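Local atomic coordinates of putative alpha-N-acetylgalactosaminidase (Bacillus halodurans C-125, PDB entry 3CC1), a protein that is a putative glycosidase that probably hydrolyses terminal alpha-linked N-acetylgalactosamine residues from glycoconjugates. Residues 32-37 with 319-324; 51-56 with 111-116; 57-62 with 81-86; 242-247 with 284-289. All blocks are in the same frame, centred on the assembly; numbering follows the deposited sequence. Where two conformers were deposited one is given.

Overall arrangement
All four contacts belong to the alpha/beta barrel rather than to the C-terminal beta sandwich. Contact 2 joins two neighbouring parallel strands of the barrel, and contact 3 continues from it: their centres lie 13 Å apart, and W56 O and A83 N approach to 2.9 Å, a probable backbone hydrogen bond. Contact 1, on a flank of the barrel, and contact 4, between two loops, stand apart, each centred 19 Å from contact 2. Imidazole, probably from the crystallisation liquor, is bound about 3 Å from the D53 side chain and about 5 Å from that of D286, consistent with contacts 2 and 4 bordering one pocket. Contacts 2, 3 and 4 all reach the second subunit.

Contact 1 (32-37 with 319-324); sequences LGNAEY and GELRDN
Y37 lies against L321 and R322 along most of its side chain. Y37 CB stands 4.2 Å from L321 CB. CG, which also meets L321 CB, is anti to the backbone N (chi1 -177°), which lays the ring alongside L321. Y37 CD1 touches the same L321 CB at 3.6 Å, part of an off-centre CH-pi contact; on the other edge CD2 lies by L321 O and R322 CA, and Y37 CE2 comes within 3.3 Å of L321 O, which sits over a ring face near the rim. CE1 and CZ lie by L321 O and N324 ND2. At the tip, Y37 OH accepts a hydrogen bond from N324 ND2 at 3.2 Å, the ring and amide planes being almost perpendicular (88°). In the alpha/beta barrel this joins helix 28-41 to the loop leaving strand 315-317, the neighbour of strand 14-17 in the parallel sheet, and so pins the last part of the barrel to the first. N34 binds the loop with both ends of its amide, ND2 also donating to E30 O. N34 OD1 accepts from L321 N at 2.8 Å, in the carbonyl plane, and N34 ND2 donates to E320 OE1 at 2.9 Å from above the carboxylate plane. R322 NH2 reaches OE1 from the opposite face, and Y22 OH bonds to it as well. R322 NE grips E320 OE2 at 2.8 Å, completing a side-on salt bridge, and R322 N uses the anti lone pair of that oxygen. G33 CA lies over one face of the guanidinium, toward its rim, and NH1 forms a salt bridge with E29.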
# COMPACT_ATOMS: atom_id res chain seq x y z
N LEU A 32 38.92 -19.21 -10.96
CA LEU A 32 39.38 -19.92 -12.17
C LEU A 32 38.51 -21.15 -12.52
O LEU A 32 38.25 -21.40 -13.71
CB LEU A 32 40.85 -20.34 -12.06
CG LEU A 32 41.79 -19.12 -12.21
CD1 LEU A 32 43.27 -19.47 -11.98
CD2 LEU A 32 41.59 -18.50 -13.65
N GLY A 33 38.07 -21.90 -11.51
CA GLY A 33 37.17 -23.02 -11.74
C GLY A 33 35.87 -22.57 -12.39
O GLY A 33 35.42 -23.17 -13.33
N ASN A 34 35.28 -21.49 -11.90
CA ASN A 34 34.05 -20.99 -12.49
C ASN A 34 34.28 -20.43 -13.90
O ASN A 34 33.48 -20.67 -14.81
CB ASN A 34 33.38 -19.98 -11.57
CG ASN A 34 32.66 -20.66 -10.43
OD1 ASN A 34 31.49 -21.01 -10.56
ND2 ASN A 34 33.34 -20.83 -9.28
N ALA A 35 35.43 -19.78 -14.08
CA ALA A 35 35.84 -19.21 -15.36
C ALA A 35 35.99 -20.33 -16.40
O ALA A 35 35.55 -20.20 -17.54
CB ALA A 35 37.12 -18.42 -15.21
N GLU A 36 36.61 -21.42 -15.97
CA GLU A 36 36.81 -22.57 -16.86
C GLU A 36 35.49 -23.20 -17.24
O GLU A 36 35.26 -23.56 -18.38
CB GLU A 36 37.75 -23.61 -16.25
CG GLU A 36 39.20 -23.14 -16.28
CD GLU A 36 40.13 -23.94 -15.34
OE1 GLU A 36 39.67 -24.92 -14.71
OE2 GLU A 36 41.33 -23.57 -15.22
N TYR A 37 34.59 -23.30 -16.28
CA TYR A 37 33.28 -23.86 -16.58
C TYR A 37 32.59 -22.96 -17.58
O TYR A 37 32.06 -23.43 -18.57
CB TYR A 37 32.43 -24.00 -15.33
CG TYR A 37 31.09 -24.65 -15.55
CD1 TYR A 37 30.01 -23.91 -16.01
CD2 TYR A 37 30.88 -25.97 -15.23
CE1 TYR A 37 28.78 -24.49 -16.20
CE2 TYR A 37 29.64 -26.57 -15.43
CZ TYR A 37 28.61 -25.83 -15.89
OH TYR A 37 27.39 -26.40 -16.04
N GLY A 319 25.64 -18.93 -8.27
CA GLY A 319 26.02 -20.26 -7.84
C GLY A 319 27.44 -20.66 -8.24
O GLY A 319 28.11 -20.01 -9.05
N GLU A 320 27.89 -21.73 -7.59
CA GLU A 320 29.11 -22.41 -7.94
C GLU A 320 28.81 -23.25 -9.18
O GLU A 320 28.27 -24.34 -9.08
CB GLU A 320 29.61 -23.29 -6.78
CG GLU A 320 30.76 -24.28 -7.14
CD GLU A 320 31.93 -23.63 -7.91
OE1 GLU A 320 32.70 -22.84 -7.32
OE2 GLU A 320 32.07 -23.96 -9.11
N LEU A 321 29.21 -22.70 -10.32
CA LEU A 321 28.89 -23.28 -11.63
C LEU A 321 29.27 -24.75 -11.77
O LEU A 321 28.57 -25.53 -12.44
CB LEU A 321 29.54 -22.47 -12.76
CG LEU A 321 28.90 -21.12 -13.12
CD1 LEU A 321 29.84 -20.32 -14.00
CD2 LEU A 321 27.54 -21.31 -13.80
N ARG A 322 30.39 -25.12 -11.14
CA ARG A 322 30.95 -26.45 -11.32
C ARG A 322 30.04 -27.50 -10.74
O ARG A 322 30.12 -28.67 -11.12
CB ARG A 322 32.36 -26.59 -10.72
CG ARG A 322 33.45 -26.01 -11.59
CD ARG A 322 34.74 -25.85 -10.84
NE ARG A 322 34.61 -24.93 -9.71
CZ ARG A 322 35.53 -24.78 -8.76
NH1 ARG A 322 36.67 -25.42 -8.86
NH2 ARG A 322 35.36 -23.95 -7.76
N ASP A 323 29.14 -27.08 -9.86
CA ASP A 323 28.22 -28.03 -9.23
C ASP A 323 26.84 -28.06 -9.90
O ASP A 323 25.91 -28.64 -9.36
CB ASP A 323 28.05 -27.69 -7.76
CG ASP A 323 29.30 -27.94 -6.97
OD1 ASP A 323 30.10 -28.77 -7.43
OD2 ASP A 323 29.49 -27.32 -5.91
N ASN A 324 26.72 -27.42 -11.05
CA ASN A 324 25.43 -27.36 -11.75
C ASN A 324 24.88 -28.76 -12.05
O ASN A 324 25.64 -29.70 -12.28
CB ASN A 324 25.55 -26.65 -13.10
CG ASN A 324 25.48 -25.14 -13.00
OD1 ASN A 324 25.21 -24.58 -11.93
ND2 ASN A 324 25.70 -24.48 -14.14

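Contact 2 (51-56 with 111-116); sequences VVDIQW and GIHIMR
With CG beside its backbone N (chi1 -74°), H113 turns its imidazole with one face against the D53 carboxylate, while W56, whose CG sits between backbone N and carbonyl carbon (chi1 46°), folds its indole back toward the same strand. W56 NE1 donates to H113 O at 2.8 Å, with the oxygen in the ring plane. Alongside, the parallel strands 49-52 and 109-115 of the barrel pair through V51-G111 and V52-I112: V52 N donates to G111 O at 2.9 Å, and V52 O receives H113 N at 2.9 Å. V51 CG1 fits the edge of the imidazole, 3.5 Å from H113 CD2. D53 OD2 lies over the ring face, 3.1 Å from H113 CE1, but is not hydrogen-bonded to it. Replacing H113 by an alanine would probably deprive D184 of a hydrogen-bond donor and open a gap beside the D53 carboxylate. H113 ND1 bonds to D184, D53 OD2 to N17 ND2, and D53 OD1 to I54 N at 2.8 Å. Carboxylate and imidazole thus appear to be oriented mainly by hydrogen bonds to their neighbours, just past the end of strand 49-52, where an imidazole, probably from the crystallisation liquor, is bound beside D53.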
# COMPACT_ATOMS: atom_id res chain seq x y z
N VAL A 51 33.32 -12.14 -12.10
CA VAL A 51 33.34 -10.95 -11.23
C VAL A 51 33.56 -11.32 -9.78
O VAL A 51 32.83 -12.14 -9.22
CB VAL A 51 32.02 -10.11 -11.34
CG1 VAL A 51 32.10 -8.80 -10.48
CG2 VAL A 51 31.68 -9.79 -12.82
N VAL A 52 34.57 -10.67 -9.20
CA VAL A 52 34.93 -10.87 -7.81
C VAL A 52 34.24 -9.77 -7.02
O VAL A 52 34.41 -8.58 -7.27
CB VAL A 52 36.48 -10.86 -7.59
CG1 VAL A 52 36.82 -10.81 -6.09
CG2 VAL A 52 37.16 -12.05 -8.27
N ASP A 53 33.40 -10.17 -6.10
CA ASP A 53 32.69 -9.19 -5.30
C ASP A 53 33.60 -8.56 -4.20
O ASP A 53 34.83 -8.78 -4.14
CB ASP A 53 31.35 -9.78 -4.76
CG ASP A 53 30.21 -8.73 -4.75
OD1 ASP A 53 30.24 -7.81 -3.92
OD2 ASP A 53 29.34 -8.76 -5.62
N ILE A 54 32.97 -7.76 -3.35
CA ILE A 54 33.66 -6.90 -2.44
C ILE A 54 34.53 -7.67 -1.42
O ILE A 54 34.34 -8.86 -1.17
CB ILE A 54 32.70 -5.97 -1.66
CG1 ILE A 54 31.69 -6.77 -0.82
CG2 ILE A 54 32.02 -4.98 -2.59
CD1 ILE A 54 31.03 -5.97 0.32
N GLN A 55 35.48 -6.94 -0.89
CA GLN A 55 36.32 -7.37 0.24
C GLN A 55 37.38 -8.38 -0.20
O GLN A 55 37.87 -9.17 0.59
CB GLN A 55 35.45 -7.84 1.43
CG GLN A 55 34.71 -6.64 2.05
CD GLN A 55 33.75 -7.00 3.18
OE1 GLN A 55 33.85 -6.42 4.25
NE2 GLN A 55 32.78 -7.86 2.91
N TRP A 56 37.71 -8.30 -1.48
CA TRP A 56 38.81 -9.04 -2.04
C TRP A 56 40.17 -8.60 -1.47
O TRP A 56 41.16 -9.29 -1.71
CB TRP A 56 38.80 -8.93 -3.59
CG TRP A 56 38.59 -7.54 -4.13
CD1 TRP A 56 37.42 -7.02 -4.55
CD2 TRP A 56 39.58 -6.50 -4.32
NE1 TRP A 56 37.59 -5.71 -4.95
CE2 TRP A 56 38.91 -5.38 -4.84
CE3 TRP A 56 40.95 -6.41 -4.09
CZ2 TRP A 56 39.56 -4.20 -5.13
CZ3 TRP A 56 41.60 -5.25 -4.38
CH2 TRP A 56 40.90 -4.15 -4.89
N GLY A 111 35.95 -8.82 -13.84
CA GLY A 111 35.32 -7.73 -13.14
C GLY A 111 35.55 -7.78 -11.63
O GLY A 111 35.81 -8.84 -11.05
N ILE A 112 35.44 -6.61 -11.01
CA ILE A 112 35.51 -6.47 -9.55
C ILE A 112 34.44 -5.54 -9.05
O ILE A 112 33.93 -4.71 -9.80
CB ILE A 112 36.93 -5.97 -9.04
CG1 ILE A 112 37.21 -4.55 -9.53
CG2 ILE A 112 38.06 -6.95 -9.49
CD1 ILE A 112 38.60 -3.97 -9.14
N HIS A 113 34.09 -5.71 -7.77
CA HIS A 113 33.31 -4.69 -7.03
C HIS A 113 34.22 -3.96 -6.12
O HIS A 113 35.07 -4.53 -5.48
CB HIS A 113 32.19 -5.30 -6.17
CG HIS A 113 31.00 -5.80 -6.93
ND1 HIS A 113 29.71 -5.73 -6.42
CD2 HIS A 113 30.90 -6.43 -8.13
CE1 HIS A 113 28.88 -6.24 -7.31
NE2 HIS A 113 29.57 -6.68 -8.35
N ILE A 114 34.04 -2.65 -6.07
CA ILE A 114 34.72 -1.82 -5.13
C ILE A 114 33.68 -1.08 -4.28
O ILE A 114 32.53 -0.92 -4.69
CB ILE A 114 35.68 -0.84 -5.85
CG1 ILE A 114 34.90 0.23 -6.61
CG2 ILE A 114 36.62 -1.64 -6.80
CD1 ILE A 114 35.77 1.28 -7.29
N MSE A 115 34.10 -0.62 -3.09
CA MSE A 115 33.34 0.27 -2.24
C MSE A 115 33.71 1.72 -2.56
O MSE A 115 34.88 2.06 -2.84
CB MSE A 115 33.68 0.01 -0.78
CG MSE A 115 33.37 -1.40 -0.33
SE MSE A 115 31.46 -1.73 -0.13
CE MSE A 115 31.03 -0.31 1.15
N ARG A 116 32.69 2.55 -2.61
CA ARG A 116 32.88 3.97 -2.74
C ARG A 116 33.83 4.48 -1.67
O ARG A 116 33.73 4.09 -0.51
CB ARG A 116 31.54 4.66 -2.52
CG ARG A 116 31.59 6.18 -2.55
CD ARG A 116 30.25 6.78 -2.09
NE ARG A 116 29.93 6.47 -0.70
CZ ARG A 116 30.18 7.28 0.33
NH1 ARG A 116 30.79 8.42 0.15
NH2 ARG A 116 29.85 6.92 1.55

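Contact 3 (57-62 with 81-86); sequences YEPTAN and LPATNR
E58 O takes a hydrogen bond from a water at 2.6 Å, and the same water accepts from R86 NH1 at 2.9 Å, so that the carbonyl and the edge of the guanidinium are joined through one molecule. The two segments are parts of the long irregular connection between strand 49-52 and helix 97-105 of the alpha/beta barrel, brought side by side as it doubles back. R86 has two further partners, V26 O for NE and Q55 O for NH1, which ties this connection to the residues around it. A second water spans the pair farther along: it accepts from T60 N at 3.1 Å and from N85 ND2 at 2.7 Å. Direct contacts are mostly apolar or of the C-H...O kind. Y57 turns its CB against L81 O at 3.1 Å, and its CA makes a C-H...O contact with that oxygen, while the phenol leads away to bond through OH to D151. A83 CB rests on P59, 4.0 Å from CB of the proline ring. The 57-62 segment also faces the second subunit, where A61 N bonds to Y153 OH of that neighbouring chain. CG of N85 is placed between backbone N and carbonyl carbon (chi1 57°), which brings OD1 to the proline; buried and without a polar partner in the model, N85 OD1 lies 3.5 Å from P59 CB.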
# COMPACT_ATOMS: atom_id res chain seq x y z
N TYR A 57 40.16 -7.53 -0.64
CA TYR A 57 41.34 -6.87 -0.08
C TYR A 57 41.45 -7.10 1.44
O TYR A 57 42.31 -6.53 2.09
CB TYR A 57 41.29 -5.35 -0.39
CG TYR A 57 39.91 -4.79 -0.16
CD1 TYR A 57 39.44 -4.57 1.15
CD2 TYR A 57 39.03 -4.58 -1.22
CE1 TYR A 57 38.15 -4.11 1.37
CE2 TYR A 57 37.75 -4.12 -1.00
CZ TYR A 57 37.32 -3.91 0.30
OH TYR A 57 36.04 -3.43 0.55
N GLU A 58 40.57 -7.95 1.97
CA GLU A 58 40.40 -8.10 3.41
C GLU A 58 40.71 -9.52 3.89
O GLU A 58 39.82 -10.35 3.92
CB GLU A 58 38.95 -7.76 3.81
CG GLU A 58 38.72 -7.62 5.32
CD GLU A 58 37.59 -6.60 5.67
OE1 GLU A 58 37.27 -5.75 4.80
OE2 GLU A 58 37.05 -6.63 6.81
N PRO A 59 41.99 -9.81 4.19
CA PRO A 59 42.28 -11.15 4.69
C PRO A 59 41.82 -11.18 6.13
O PRO A 59 41.69 -10.12 6.79
CB PRO A 59 43.81 -11.24 4.62
CG PRO A 59 44.25 -9.83 4.85
CD PRO A 59 43.20 -8.98 4.11
N THR A 60 41.57 -12.35 6.64
CA THR A 60 41.14 -12.43 8.03
C THR A 60 42.35 -12.67 8.96
O THR A 60 43.42 -13.03 8.48
CB THR A 60 40.09 -13.52 8.20
OG1 THR A 60 40.65 -14.76 7.80
CG2 THR A 60 38.87 -13.25 7.31
N ALA A 61 42.14 -12.46 10.27
CA ALA A 61 43.21 -12.48 11.28
C ALA A 61 43.94 -13.81 11.40
O ALA A 61 45.04 -13.86 11.89
CB ALA A 61 42.68 -12.00 12.65
N ASN A 62 43.34 -14.88 10.94
CA ASN A 62 44.04 -16.18 11.02
C ASN A 62 45.02 -16.41 9.87
O ASN A 62 45.74 -17.39 9.85
CB ASN A 62 43.05 -17.34 11.01
CG ASN A 62 42.17 -17.28 9.82
OD1 ASN A 62 41.44 -16.31 9.63
ND2 ASN A 62 42.30 -18.26 8.95
N LEU A 81 44.43 -3.65 -2.36
CA LEU A 81 45.11 -4.73 -3.10
C LEU A 81 44.53 -6.09 -2.73
O LEU A 81 43.94 -6.25 -1.66
CB LEU A 81 46.62 -4.73 -2.79
CG LEU A 81 47.45 -3.44 -2.96
CD1 LEU A 81 48.92 -3.69 -2.50
CD2 LEU A 81 47.37 -2.95 -4.38
N PRO A 82 44.66 -7.08 -3.63
CA PRO A 82 44.19 -8.44 -3.34
C PRO A 82 44.81 -9.13 -2.10
O PRO A 82 45.99 -9.09 -1.88
CB PRO A 82 44.49 -9.22 -4.65
CG PRO A 82 44.71 -8.17 -5.68
CD PRO A 82 45.26 -6.98 -4.98
N ALA A 83 43.96 -9.76 -1.31
CA ALA A 83 44.40 -10.59 -0.18
C ALA A 83 45.21 -11.74 -0.75
O ALA A 83 44.68 -12.60 -1.45
CB ALA A 83 43.19 -11.08 0.65
N THR A 84 46.50 -11.76 -0.46
CA THR A 84 47.42 -12.73 -1.05
C THR A 84 47.26 -14.17 -0.54
O THR A 84 47.70 -15.08 -1.18
CB THR A 84 48.88 -12.29 -0.93
OG1 THR A 84 49.16 -11.96 0.44
CG2 THR A 84 49.14 -11.07 -1.86
N ASN A 85 46.58 -14.39 0.58
CA ASN A 85 46.23 -15.76 1.00
C ASN A 85 45.19 -16.36 0.05
O ASN A 85 45.26 -17.53 -0.33
CB ASN A 85 45.72 -15.76 2.45
CG ASN A 85 44.50 -14.85 2.67
OD1 ASN A 85 44.45 -13.74 2.19
ND2 ASN A 85 43.53 -15.33 3.43
N ARG A 86 44.26 -15.51 -0.39
CA ARG A 86 43.17 -15.94 -1.28
C ARG A 86 43.61 -15.87 -2.74
O ARG A 86 43.19 -16.67 -3.57
CB ARG A 86 41.93 -15.10 -1.05
CG ARG A 86 41.22 -15.45 0.27
CD ARG A 86 40.25 -14.37 0.71
NE ARG A 86 39.40 -13.98 -0.41
CZ ARG A 86 38.77 -12.82 -0.51
NH1 ARG A 86 38.83 -11.93 0.49
NH2 ARG A 86 38.08 -12.56 -1.62
O HOH W 1 39.11 -12.80 3.22
O HOH W 2 41.22 -14.32 4.26

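Contact 4 (242-247 with 284-289); sequences DFWDDW and SVDGPG
The indole of W244 and the carboxylate of D286 meet crosswise, their planes 71° apart. W244 NE1 donates to D286 OD2 at 3.1 Å; the oxygen lies exactly in the indole plane, whereas the N-H approaches the carboxylate from well out of the carboxylate plane. D286 places its CG between backbone N and carbonyl carbon (chi1 64°), which swings the carboxylate toward the indole edge, and OD2 is shared with a second indole, through W19 NE1. Over the face of W244 the backbone takes over: G287 CA sits 3.7 Å from the centroid of the five-membered ring and 14° off its normal, a CH-pi contact. P288 continues the same cover toward the rim, its CD 3.6 Å from W244 CB. These segments are loops of the alpha/beta barrel, one leading from strand 240-241 into helix 247-262, the other running between strands 279-280 and 292-293. A leucine in place of W244 has no N-H, which would probably leave D286 OD2 without one of its two indole donors and G287 CA and P288 without the flat surface on which they lie. At the far end of the indole, W244 CH2 approaches S284 OG at 3.6 Å. D245 is the centre of an inverse gamma turn, and D245 OD1, salt-bridged to R292, also touches P288 CG at 3.4 Å. At the subunit boundary, D242 forms a salt bridge with R190 of the second subunit, whose L191 packs on D286.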
# COMPACT_ATOMS: atom_id res chain seq x y z
N ASP A 242 19.23 -7.23 -0.32
CA ASP A 242 19.76 -7.82 -1.51
C ASP A 242 18.91 -9.03 -1.92
O ASP A 242 18.33 -9.74 -1.08
CB ASP A 242 21.21 -8.23 -1.31
CG ASP A 242 22.14 -7.03 -1.31
OD1 ASP A 242 22.14 -6.26 -2.32
OD2 ASP A 242 22.86 -6.85 -0.31
N PHE A 243 18.88 -9.23 -3.23
CA PHE A 243 18.14 -10.31 -3.80
C PHE A 243 18.79 -11.62 -3.46
O PHE A 243 20.01 -11.82 -3.60
CB PHE A 243 17.91 -10.12 -5.30
CG PHE A 243 16.96 -11.12 -5.85
CD1 PHE A 243 15.62 -11.05 -5.55
CD2 PHE A 243 17.42 -12.19 -6.61
CE1 PHE A 243 14.75 -11.99 -6.02
CE2 PHE A 243 16.56 -13.13 -7.07
CZ PHE A 243 15.20 -13.04 -6.76
N TRP A 244 17.92 -12.53 -3.00
CA TRP A 244 18.26 -13.90 -2.66
C TRP A 244 17.12 -14.88 -3.00
O TRP A 244 16.03 -14.47 -3.44
CB TRP A 244 18.60 -14.03 -1.14
CG TRP A 244 19.98 -13.70 -0.76
CD1 TRP A 244 20.42 -12.57 -0.13
CD2 TRP A 244 21.14 -14.52 -0.95
NE1 TRP A 244 21.76 -12.63 0.09
CE2 TRP A 244 22.23 -13.82 -0.40
CE3 TRP A 244 21.35 -15.77 -1.52
CZ2 TRP A 244 23.52 -14.33 -0.42
CZ3 TRP A 244 22.62 -16.27 -1.53
CH2 TRP A 244 23.70 -15.55 -0.95
N ASP A 245 17.40 -16.16 -2.78
CA ASP A 245 16.43 -17.28 -3.00
C ASP A 245 15.34 -17.34 -1.92
O ASP A 245 15.26 -18.29 -1.11
CB ASP A 245 17.16 -18.64 -3.16
CG ASP A 245 18.08 -18.97 -2.00
OD1 ASP A 245 18.76 -18.06 -1.45
OD2 ASP A 245 18.15 -20.15 -1.66
N ASP A 246 14.54 -16.29 -1.88
CA ASP A 246 13.34 -16.29 -1.05
C ASP A 246 12.20 -15.67 -1.82
O ASP A 246 12.35 -14.63 -2.45
CB ASP A 246 13.54 -15.52 0.26
CG ASP A 246 12.35 -15.70 1.22
OD1 ASP A 246 11.39 -14.88 1.13
OD2 ASP A 246 12.40 -16.62 2.07
N TRP A 247 11.07 -16.36 -1.80
CA TRP A 247 9.93 -15.90 -2.59
C TRP A 247 9.51 -14.48 -2.23
O TRP A 247 9.07 -13.72 -3.09
CB TRP A 247 8.73 -16.83 -2.45
CG TRP A 247 7.51 -16.28 -3.13
CD1 TRP A 247 6.38 -15.85 -2.54
CD2 TRP A 247 7.33 -16.10 -4.55
NE1 TRP A 247 5.49 -15.42 -3.49
CE2 TRP A 247 6.05 -15.53 -4.73
CE3 TRP A 247 8.11 -16.34 -5.66
CZ2 TRP A 247 5.53 -15.23 -5.99
CZ3 TRP A 247 7.58 -16.03 -6.93
CH2 TRP A 247 6.32 -15.48 -7.07
N SER A 284 28.86 -17.96 3.31
CA SER A 284 27.85 -16.90 3.13
C SER A 284 27.08 -16.67 4.44
O SER A 284 26.58 -17.62 5.07
CB SER A 284 26.86 -17.28 2.04
OG SER A 284 25.99 -16.21 1.74
N VAL A 285 26.95 -15.42 4.81
CA VAL A 285 26.30 -15.07 6.07
C VAL A 285 25.10 -14.09 5.93
O VAL A 285 24.50 -13.70 6.94
CB VAL A 285 27.32 -14.51 7.11
CG1 VAL A 285 28.34 -15.61 7.49
CG2 VAL A 285 28.04 -13.26 6.57
N ASP A 286 24.79 -13.65 4.71
CA ASP A 286 23.73 -12.67 4.49
C ASP A 286 22.49 -13.24 3.84
O ASP A 286 21.52 -12.51 3.57
CB ASP A 286 24.23 -11.50 3.62
CG ASP A 286 24.60 -11.93 2.22
OD1 ASP A 286 25.30 -12.96 2.13
OD2 ASP A 286 24.22 -11.23 1.23
N GLY A 287 22.52 -14.53 3.54
CA GLY A 287 21.39 -15.17 2.81
C GLY A 287 20.44 -15.98 3.68
O GLY A 287 20.66 -16.16 4.87
N PRO A 288 19.35 -16.48 3.07
CA PRO A 288 18.30 -17.12 3.82
C PRO A 288 18.54 -18.61 4.10
O PRO A 288 17.59 -19.39 4.14
CB PRO A 288 17.08 -16.91 2.94
CG PRO A 288 17.63 -16.95 1.54
CD PRO A 288 18.93 -16.16 1.70
N GLY A 289 19.77 -18.99 4.34
CA GLY A 289 20.10 -20.36 4.68
C GLY A 289 21.58 -20.56 4.71
O GLY A 289 22.34 -19.59 4.68